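Spore coat polysaccharide biosynthesis protein SpsE (Bacillus subtilis, PDB 1VLI) probably acts as an N-acylneuraminate-9-phosphate synthase-like enzyme of the NeuB family in the pathway that makes the spore coat polysaccharide. Local coordinates at residues A237-A242 and R277-E282; K243-H248 and K270-G275. All coordinates share one frame; numbering follows the deposited sequence.

Contact 1. Residues A237-A242 and R277-E282; sequences AVRLGA and RKTEAE
The methyl CG2 of Thr279 sits against two neighbours of helix 232-239 at once, 3.9 Å from Val238 CG1 and 3.9 Å from Arg239 CB. Val238 holds CG1 anti to its backbone N (chi1 162°), which carries that methyl across to Thr279 and, at 4.2 Å, to CG of Glu280; the valine and glutamate side chains meet at about a right angle. A threonine suits this place because its methyl faces the apolar neighbours while OG1 bonds back to Gly275 O, one turn earlier in its own helix. With little more than a methyl and a methylene between them, the backbones come near, Arg239 CA lying 6.9 Å from Thr279 CA. Beyond its methylene, Glu280 turns polar: OE1 takes Arg277 NH1 on its syn side at 2.8 Å, the carboxylate lying at the edge of the guanidinium, and OE2 accepts from Val29 N. Arg277 in turn reaches Asp59 and Val29 O. Were Glu280 cut back to an alanine, Arg277 NH1 would probably lose its carboxylate mate, Val29 N its acceptor and Val238 CG1 a neighbour. Just past Arg239 the chain turns at Gly241, whose positive phi (106°) suits glycine, with Gly241 N bonded to Val238 O and Ala242 N to Ala237 O. These bonds form a Schellman motif ending helix 232-239, which here packs against the next outer helix of a TIM barrel.

Contact 2. Residues K243-H248 and K270-G275; sequences KLIEKH and KEMVDG
In the beta/alpha barrel of the NeuB family, strand 244-248 belongs to the parallel inner sheet and helix 266-285 to the layer outside it; Met272, modelled as selenomethionine, lies between them, against Lys247 and Ile245. Its selenium does most of the touching. SE lies 3.6 Å from Lys247 CB and 3.8 Å from Lys247 CG, while its terminal CE comes within 4.1 Å of the same CB. SE also meets Ile245 CG2 at 4.2 Å, two residues back along the strand, an ordinary apolar contact. With CG anti to the backbone N (chi1 -172°) and the next torsion also extended, the Met272 chain reaches straight out from the helix before bending at its last torsion to lay CE beside the strand. A long, unbranched and flexible residue suits this interlayer position, and Pro234 and Ile31 also touch it. Lys247 has a double role: its methylenes serve as apolar packing for the selenium, whereas its buried ammonium is satisfied by a salt bridge to Asp225 and hydrogen bonds to Ser227 O and His229 O. The bend at chi2 (91°) helps direct the chain toward these acceptors. Ile245, a beta-branched residue well suited to a strand, packs also on Phe223, Ala237 and Val238. Glu246 points away from the helix and pairs with Lys62. At the strand's end His248 binds the zinc ion together with His226. Apolar packing of an outer helix on an inner strand, close to a metal site at the C-terminal end of that strand, is characteristic of a TIM-barrel enzyme.

Both contacts use helix 266-285, and contact 2 lies nested within the chain loop that contact 1 closes. Contact 1 joins this helix to helix 232-239 in the outer layer and is only partly buried; contact 2 joins it to strand 244-248, with every touching residue buried. The two meet where Val238 CG2 packs 4.0 Å from Ile245 CG1, and where Ala237 borders Ile245, continuing the hydrophobic layer from helix pair to strand. Neither contact has a hydrogen bond across its segments. Their polar groups differ in setting: carboxylate and guanidinium pair beside Val29 in contact 1, whereas a buried ammonium in contact 2 lies toward the zinc end of the barrel.

Contact 1. Residues A237-A242 and R277-E282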
loop_
_atom_site.group_PDB
_atom_site.type_symbol
_atom_site.label_atom_id
_atom_site.label_comp_id
_atom_site.label_asym_id
_atom_site.label_seq_id
_atom_site.Cartn_x
_atom_site.Cartn_y
_atom_site.Cartn_z
ATOM N N ALA A 237 14.554 8.951 -8.890
ATOM C CA ALA A 237 14.156 7.552 -8.673
ATOM C C ALA A 237 14.196 6.738 -9.969
ATOM O O ALA A 237 14.755 5.624 -9.987
ATOM C CB ALA A 237 12.775 7.482 -8.056
ATOM N N VAL A 238 13.592 7.292 -11.035
ATOM C CA VAL A 238 13.536 6.638 -12.335
ATOM C C VAL A 238 14.946 6.387 -12.842
ATOM O O VAL A 238 15.259 5.292 -13.322
ATOM C CB VAL A 238 12.723 7.488 -13.359
ATOM C CG1 VAL A 238 13.004 7.079 -14.823
ATOM C CG2 VAL A 238 11.251 7.390 -13.051
ATOM N N ARG A 239 15.822 7.373 -12.706
ATOM C CA ARG A 239 17.181 7.158 -13.191
ATOM C C ARG A 239 18.058 6.318 -12.249
ATOM O O ARG A 239 19.184 6.014 -12.586
ATOM C CB ARG A 239 17.823 8.426 -13.784
ATOM C CG ARG A 239 18.646 9.318 -12.894
ATOM C CD ARG A 239 19.005 10.666 -13.584
ATOM N NE ARG A 239 18.051 11.686 -13.163
ATOM C CZ ARG A 239 18.218 12.516 -12.123
ATOM N NH1 ARG A 239 19.362 12.506 -11.397
ATOM N NH2 ARG A 239 17.225 13.369 -11.816
ATOM N N LEU A 240 17.496 5.910 -11.109
ATOM C CA LEU A 240 18.063 4.884 -10.246
ATOM C C LEU A 240 17.379 3.538 -10.449
ATOM O O LEU A 240 17.637 2.636 -9.693
ATOM C CB LEU A 240 17.937 5.262 -8.763
ATOM C CG LEU A 240 19.056 6.195 -8.305
ATOM C CD1 LEU A 240 18.779 6.804 -6.961
ATOM C CD2 LEU A 240 20.353 5.463 -8.278
ATOM N N GLY A 241 16.490 3.424 -11.439
ATOM C CA GLY A 241 15.939 2.142 -11.845
ATOM C C GLY A 241 14.497 1.847 -11.445
ATOM O O GLY A 241 14.002 0.750 -11.717
ATOM N N ALA A 242 13.820 2.774 -10.759
ATOM C CA ALA A 242 12.411 2.544 -10.316
ATOM C C ALA A 242 11.528 2.257 -11.539
ATOM O O ALA A 242 11.704 2.880 -12.560
ATOM C CB ALA A 242 11.871 3.781 -9.573
ATOM N N ARG A 277 9.127 10.774 -18.448
ATOM C CA ARG A 277 9.170 10.203 -19.773
ATOM C C ARG A 277 10.394 10.676 -20.527
ATOM O O ARG A 277 10.922 9.956 -21.372
ATOM C CB ARG A 277 7.888 10.555 -20.534
ATOM C CG ARG A 277 6.637 9.844 -19.988
ATOM C CD ARG A 277 6.567 8.353 -20.302
ATOM N NE ARG A 277 5.355 7.740 -19.750
ATOM C CZ ARG A 277 5.336 6.717 -18.898
ATOM N NH1 ARG A 277 6.473 6.149 -18.484
ATOM N NH2 ARG A 277 4.181 6.250 -18.462
ATOM N N LYS A 278 10.834 11.893 -20.215
ATOM C CA LYS A 278 12.028 12.475 -20.806
ATOM C C LYS A 278 13.243 11.768 -20.239
ATOM O O LYS A 278 14.156 11.400 -20.991
ATOM C CB LYS A 278 12.091 13.978 -20.508
ATOM C CG LYS A 278 13.433 14.662 -20.827
ATOM C CD LYS A 278 13.398 16.084 -20.281
ATOM C CE LYS A 278 14.090 17.022 -21.225
ATOM N NZ LYS A 278 13.126 17.319 -22.335
ATOM N N THR A 279 13.247 11.588 -18.917
ATOM C CA THR A 279 14.314 10.906 -18.222
ATOM C C THR A 279 14.466 9.510 -18.795
ATOM O O THR A 279 15.588 9.013 -18.899
ATOM C CB THR A 279 13.986 10.819 -16.732
ATOM O OG1 THR A 279 13.918 12.144 -16.197
ATOM C CG2 THR A 279 15.117 10.146 -15.931
ATOM N N GLU A 280 13.348 8.885 -19.194
ATOM C CA GLU A 280 13.403 7.499 -19.691
ATOM C C GLU A 280 14.104 7.438 -21.029
ATOM O O GLU A 280 14.927 6.545 -21.260
ATOM C CB GLU A 280 12.011 6.892 -19.839
ATOM C CG GLU A 280 11.428 6.251 -18.581
ATOM C CD GLU A 280 9.961 5.877 -18.766
ATOM O OE1 GLU A 280 9.119 6.784 -18.915
ATOM O OE2 GLU A 280 9.642 4.669 -18.758
ATOM N N ALA A 281 13.757 8.398 -21.890
ATOM C CA ALA A 281 14.296 8.519 -23.242
ATOM C C ALA A 281 15.760 9.008 -23.246
ATOM O O ALA A 281 16.563 8.680 -24.209
ATOM C CB ALA A 281 13.397 9.453 -24.105
ATOM N N GLU A 282 16.087 9.809 -22.194
ATOM C CA GLU A 282 17.472 10.253 -21.992
ATOM C C GLU A 282 18.328 9.059 -21.655
ATOM O O GLU A 282 19.471 8.953 -22.114
ATOM C CB GLU A 282 17.548 11.286 -20.870
ATOM C CG GLU A 282 17.275 12.791 -21.468
ATOM C CD GLU A 282 17.289 13.780 -20.278
ATOM O OE1 GLU A 282 17.251 13.269 -18.856
ATOM O OE2 GLU A 282 17.340 15.107 -20.781
#

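Contact 2. Residues K243-H248 and K270-G275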
loop_
_atom_site.group_PDB
_atom_site.type_symbol
_atom_site.label_atom_id
_atom_site.label_comp_id
_atom_site.label_asym_id
_atom_site.label_seq_id
_atom_site.Cartn_x
_atom_site.Cartn_y
_atom_site.Cartn_z
ATOM N N LYS A 243 10.598 1.319 -11.452
ATOM C CA LYS A 243 9.746 1.005 -12.625
ATOM C C LYS A 243 8.244 1.347 -12.451
ATOM O O LYS A 243 7.433 1.148 -13.374
ATOM C CB LYS A 243 9.932 -0.461 -13.041
ATOM C CG LYS A 243 11.382 -0.879 -13.293
ATOM C CD LYS A 243 11.995 -0.097 -14.453
ATOM C CE LYS A 243 11.306 -0.379 -15.786
ATOM N NZ LYS A 243 12.084 0.191 -16.944
ATOM N N LEU A 244 7.901 1.818 -11.250
ATOM C CA LEU A 244 6.635 2.452 -10.957
ATOM C C LEU A 244 6.880 3.634 -10.047
ATOM O O LEU A 244 7.843 3.641 -9.230
ATOM C CB LEU A 244 5.661 1.517 -10.255
ATOM C CG LEU A 244 5.536 0.014 -10.519
ATOM C CD1 LEU A 244 6.754 -0.717 -9.907
ATOM C CD2 LEU A 244 4.307 -0.401 -9.811
ATOM N N ILE A 245 6.015 4.642 -10.212
ATOM C CA ILE A 245 6.025 5.873 -9.413
ATOM C C ILE A 245 4.604 6.124 -8.999
ATOM O O ILE A 245 3.699 6.080 -9.840
ATOM C CB ILE A 245 6.534 7.103 -10.227
ATOM C CG1 ILE A 245 7.955 6.923 -10.753
ATOM C CG2 ILE A 245 6.436 8.417 -9.423
ATOM C CD1 ILE A 245 9.094 6.724 -9.603
ATOM N N GLU A 246 4.408 6.405 -7.719
ATOM C CA GLU A 246 3.107 6.810 -7.207
ATOM C C GLU A 246 3.257 8.238 -6.641
ATOM O O GLU A 246 4.214 8.522 -5.889
ATOM C CB GLU A 246 2.680 5.830 -6.127
ATOM C CG GLU A 246 1.221 5.865 -5.711
ATOM C CD GLU A 246 0.932 4.915 -4.550
ATOM O OE1 GLU A 246 1.816 4.091 -4.183
ATOM O OE2 GLU A 246 -0.184 4.995 -3.986
ATOM N N LYS A 247 2.347 9.140 -7.041
ATOM C CA LYS A 247 2.299 10.506 -6.501
ATOM C C LYS A 247 0.853 10.923 -6.272
ATOM O O LYS A 247 -0.017 10.603 -7.106
ATOM C CB LYS A 247 2.958 11.483 -7.484
ATOM C CG LYS A 247 3.308 12.872 -6.930
ATOM C CD LYS A 247 4.706 12.945 -6.366
ATOM C CE LYS A 247 5.207 14.388 -6.327
ATOM N NZ LYS A 247 6.516 14.478 -5.605
ATOM N N HIS A 248 0.597 11.619 -5.153
ATOM C CA HIS A 248 -0.731 12.196 -4.885
ATOM C C HIS A 248 -0.984 13.374 -5.823
ATOM O O HIS A 248 -0.053 14.145 -6.142
ATOM C CB HIS A 248 -0.869 12.701 -3.458
ATOM C CG HIS A 248 -0.783 11.625 -2.423
ATOM N ND1 HIS A 248 -1.831 11.321 -1.585
ATOM C CD2 HIS A 248 0.229 10.788 -2.080
ATOM C CE1 HIS A 248 -1.473 10.340 -0.773
ATOM N NE2 HIS A 248 -0.227 9.998 -1.051
ATOM N N LYS A 270 0.988 16.474 -14.953
ATOM C CA LYS A 270 1.479 16.435 -16.350
ATOM C C LYS A 270 2.987 16.720 -16.437
ATOM O O LYS A 270 3.715 16.075 -17.197
ATOM C CB LYS A 270 0.702 17.434 -17.216
ATOM C CG LYS A 270 0.923 17.324 -18.735
ATOM N N GLU A 271 3.438 17.684 -15.639
ATOM C CA GLU A 271 4.832 18.075 -15.559
ATOM C C GLU A 271 5.706 16.909 -15.060
ATOM O O GLU A 271 6.736 16.610 -15.675
ATOM C CB GLU A 271 4.937 19.295 -14.648
ATOM C CG GLU A 271 6.324 19.862 -14.437
ATOM C CD GLU A 271 6.314 21.067 -13.508
ATOM O OE1 GLU A 271 5.271 21.769 -13.447
ATOM O OE2 GLU A 271 7.357 21.320 -12.844
HETATM N N MSE A 272 5.284 16.252 -13.969
HETATM C CA MSE A 272 5.955 15.052 -13.463
HETATM C C MSE A 272 6.079 13.973 -14.525
HETATM O O MSE A 272 7.170 13.444 -14.746
HETATM C CB MSE A 272 5.245 14.458 -12.260
HETATM C CG MSE A 272 6.075 13.324 -11.616
HETATM SE SE MSE A 272 5.089 12.315 -10.291
HETATM C CE MSE A 272 3.631 11.390 -11.532
ATOM N N VAL A 273 4.952 13.642 -15.154
ATOM C CA VAL A 273 4.884 12.637 -16.226
ATOM C C VAL A 273 5.863 12.954 -17.357
ATOM O O VAL A 273 6.616 12.076 -17.792
ATOM C CB VAL A 273 3.422 12.458 -16.768
ATOM C CG1 VAL A 273 3.391 11.504 -17.959
ATOM C CG2 VAL A 273 2.469 11.943 -15.637
ATOM N N ASP A 274 5.866 14.207 -17.815
ATOM C CA ASP A 274 6.792 14.639 -18.840
ATOM C C ASP A 274 8.252 14.529 -18.337
ATOM O O ASP A 274 9.142 14.083 -19.065
ATOM C CB ASP A 274 6.468 16.072 -19.300
ATOM C CG ASP A 274 5.093 16.196 -20.015
ATOM O OD1 ASP A 274 4.480 15.166 -20.393
ATOM O OD2 ASP A 274 4.551 17.312 -20.248
ATOM N N GLY A 275 8.498 14.935 -17.098
ATOM C CA GLY A 275 9.800 14.687 -16.475
ATOM C C GLY A 275 10.239 13.223 -16.561
ATOM O O GLY A 275 11.330 12.922 -17.070
#